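Local structure of 2-dehydropantoate 2-reductase (Porphyromonas gingivalis, 2QYT) at residues Thr83-Ile87 against Asp173-Leu177. The protein probably catalyses the NADPH-dependent reduction of ketopantoate to pantoic acid, a step on the pathway to pantothenate. Residues are numbered along the deposited sequence; the frame is centred on the assembly and turned at random.
Sequences TVDYI and DEVRL. With EDO (1,2-ethanediol), chain H.
The CA of Tyr86, on strand 86-89, lies 8.2 Å from the CA of Leu177 on helix 172-183, and the CA atoms of Asp85 and Asp173 are 8.7 Å apart. The phenol bridges that gap. Its OH donates to the main-chain O of Asp173, 2.7 Å away, on a lone pair in the carbonyl plane; that O also takes the helical bond from Leu177 N, so two donors grip it. The same OH accepts from Arg176 NE at 2.8 Å, nearly straight at 171° and in the guanidinium plane, which stands 76° to the ring. A bend at chi3 (69°) in the otherwise extended arginine sets NE beside the phenol oxygen. Leu177 covers one ring face, with CD1 3.7 Å from the centroid in a CH-pi contact and CB near CE2. Strand 86-89 belongs to the five-stranded parallel sheet of the Rossmann-type domain, between strands 9-14 and 111-115, and the tyrosine ties this sheet to a helix that follows strand 158-164 of the mixed sheet. On the other face of the ring, toward its rim, water 1 lies 2.8 Å from Asp85 O and takes a weak bond from Arg176 NH2. NH2 also forms long salt bridges to OD1 of Asp85 and of Asp173, the latter by charge alone, well out of the guanidinium plane. OD2 of Asp85 bonds the Lys10 amide, OD2 of Asp173 the Lys112 ammonium.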
loop_
_atom_site.group_PDB
_atom_site.type_symbol
_atom_site.label_atom_id
_atom_site.label_comp_id
_atom_site.label_asym_id
_atom_site.label_seq_id
_atom_site.Cartn_x
_atom_site.Cartn_y
_atom_site.Cartn_z
ATOM N N THR A 83 -21.373 -0.835 -7.869
ATOM C CA THR A 83 -20.724 -1.797 -6.982
ATOM C C THR A 83 -19.740 -2.683 -7.764
ATOM O O THR A 83 -19.950 -2.949 -8.960
ATOM C CB THR A 83 -21.767 -2.676 -6.290
ATOM O OG1 THR A 83 -22.411 -3.405 -7.317
ATOM C CG2 THR A 83 -22.830 -1.818 -5.522
ATOM N N VAL A 84 -18.676 -3.131 -7.102
ATOM C CA VAL A 84 -17.639 -3.954 -7.743
ATOM C C VAL A 84 -17.264 -5.132 -6.829
ATOM O O VAL A 84 -17.727 -5.232 -5.672
ATOM C CB VAL A 84 -16.332 -3.126 -8.072
ATOM C CG1 VAL A 84 -16.624 -1.962 -9.052
ATOM C CG2 VAL A 84 -15.745 -2.554 -6.820
ATOM N N ASP A 85 -16.411 -6.021 -7.322
ATOM C CA ASP A 85 -15.942 -7.125 -6.479
ATOM C C ASP A 85 -14.741 -6.768 -5.559
ATOM O O ASP A 85 -14.666 -7.268 -4.443
ATOM C CB ASP A 85 -15.702 -8.364 -7.359
ATOM C CG ASP A 85 -16.968 -8.763 -8.090
ATOM O OD1 ASP A 85 -17.921 -9.105 -7.407
ATOM O OD2 ASP A 85 -17.055 -8.670 -9.321
ATOM N N TYR A 86 -13.849 -5.920 -6.065
ATOM C CA TYR A 86 -12.592 -5.538 -5.389
ATOM C C TYR A 86 -12.386 -4.065 -5.588
ATOM O O TYR A 86 -12.541 -3.569 -6.682
ATOM C CB TYR A 86 -11.390 -6.319 -5.931
ATOM C CG TYR A 86 -11.607 -7.831 -5.899
ATOM C CD1 TYR A 86 -11.959 -8.552 -7.070
ATOM C CD2 TYR A 86 -11.480 -8.547 -4.698
ATOM C CE1 TYR A 86 -12.156 -9.964 -7.023
ATOM C CE2 TYR A 86 -11.700 -9.974 -4.649
ATOM C CZ TYR A 86 -12.016 -10.650 -5.802
ATOM O OH TYR A 86 -12.177 -12.015 -5.711
ATOM N N ILE A 87 -12.142 -3.376 -4.486
ATOM C CA ILE A 87 -11.633 -2.041 -4.524
ATOM C C ILE A 87 -10.189 -2.062 -4.020
ATOM O O ILE A 87 -9.903 -2.470 -2.879
ATOM C CB ILE A 87 -12.454 -1.079 -3.652
ATOM C CG1 ILE A 87 -13.901 -1.017 -4.153
ATOM C CG2 ILE A 87 -11.773 0.335 -3.603
ATOM C CD1 ILE A 87 -14.893 -0.374 -3.136
ATOM N N ASP A 173 -13.016 -15.712 -2.388
ATOM C CA ASP A 173 -12.793 -14.366 -2.938
ATOM C C ASP A 173 -11.292 -14.086 -2.980
ATOM O O ASP A 173 -10.833 -13.458 -3.923
ATOM C CB ASP A 173 -13.537 -13.267 -2.153
ATOM C CG ASP A 173 -15.031 -13.114 -2.571
ATOM O OD1 ASP A 173 -15.501 -13.816 -3.510
ATOM O OD2 ASP A 173 -15.750 -12.274 -1.954
ATOM N N GLU A 174 -10.543 -14.604 -1.992
ATOM C CA GLU A 174 -9.067 -14.419 -1.909
ATOM C C GLU A 174 -8.282 -15.174 -2.972
ATOM O O GLU A 174 -7.416 -14.604 -3.635
ATOM C CB GLU A 174 -8.545 -14.900 -0.566
ATOM C CG GLU A 174 -8.298 -13.864 0.419
ATOM C CD GLU A 174 -7.707 -14.443 1.658
ATOM O OE1 GLU A 174 -6.573 -14.049 1.977
ATOM O OE2 GLU A 174 -8.357 -15.271 2.324
ATOM N N VAL A 175 -8.560 -16.474 -3.076
ATOM C CA VAL A 175 -8.001 -17.320 -4.133
ATOM C C VAL A 175 -8.375 -16.716 -5.484
ATOM O O VAL A 175 -7.539 -16.584 -6.367
ATOM C CB VAL A 175 -8.506 -18.780 -4.014
ATOM C CG1 VAL A 175 -8.022 -19.629 -5.198
ATOM C CG2 VAL A 175 -8.033 -19.399 -2.710
ATOM N N ARG A 176 -9.630 -16.307 -5.629
ATOM C CA ARG A 176 -10.031 -15.649 -6.857
ATOM C C ARG A 176 -9.161 -14.424 -7.133
ATOM O O ARG A 176 -8.659 -14.260 -8.258
ATOM C CB ARG A 176 -11.510 -15.258 -6.855
ATOM C CG ARG A 176 -11.997 -14.793 -8.231
ATOM C CD ARG A 176 -13.503 -14.530 -8.265
ATOM N NE ARG A 176 -13.942 -13.367 -7.478
ATOM C CZ ARG A 176 -15.204 -12.930 -7.455
ATOM N NH1 ARG A 176 -16.134 -13.542 -8.192
ATOM N NH2 ARG A 176 -15.555 -11.881 -6.708
ATOM N N LEU A 177 -8.977 -13.562 -6.141
ATOM C CA LEU A 177 -8.147 -12.374 -6.415
ATOM C C LEU A 177 -6.681 -12.749 -6.732
ATOM O O LEU A 177 -6.065 -12.170 -7.618
ATOM C CB LEU A 177 -8.253 -11.306 -5.319
ATOM C CG LEU A 177 -7.585 -9.953 -5.641
ATOM C CD1 LEU A 177 -8.248 -9.243 -6.830
ATOM C CD2 LEU A 177 -7.612 -9.090 -4.392
HETATM C C1 EDO H . -24.728 -6.237 -4.074
HETATM O O1 EDO H . -24.871 -5.000 -3.328
HETATM C C2 EDO H . -24.035 -6.123 -5.433
HETATM O O2 EDO H . -24.725 -5.174 -6.247
HETATM O O HOH W 1 -15.145 -10.049 -4.064
#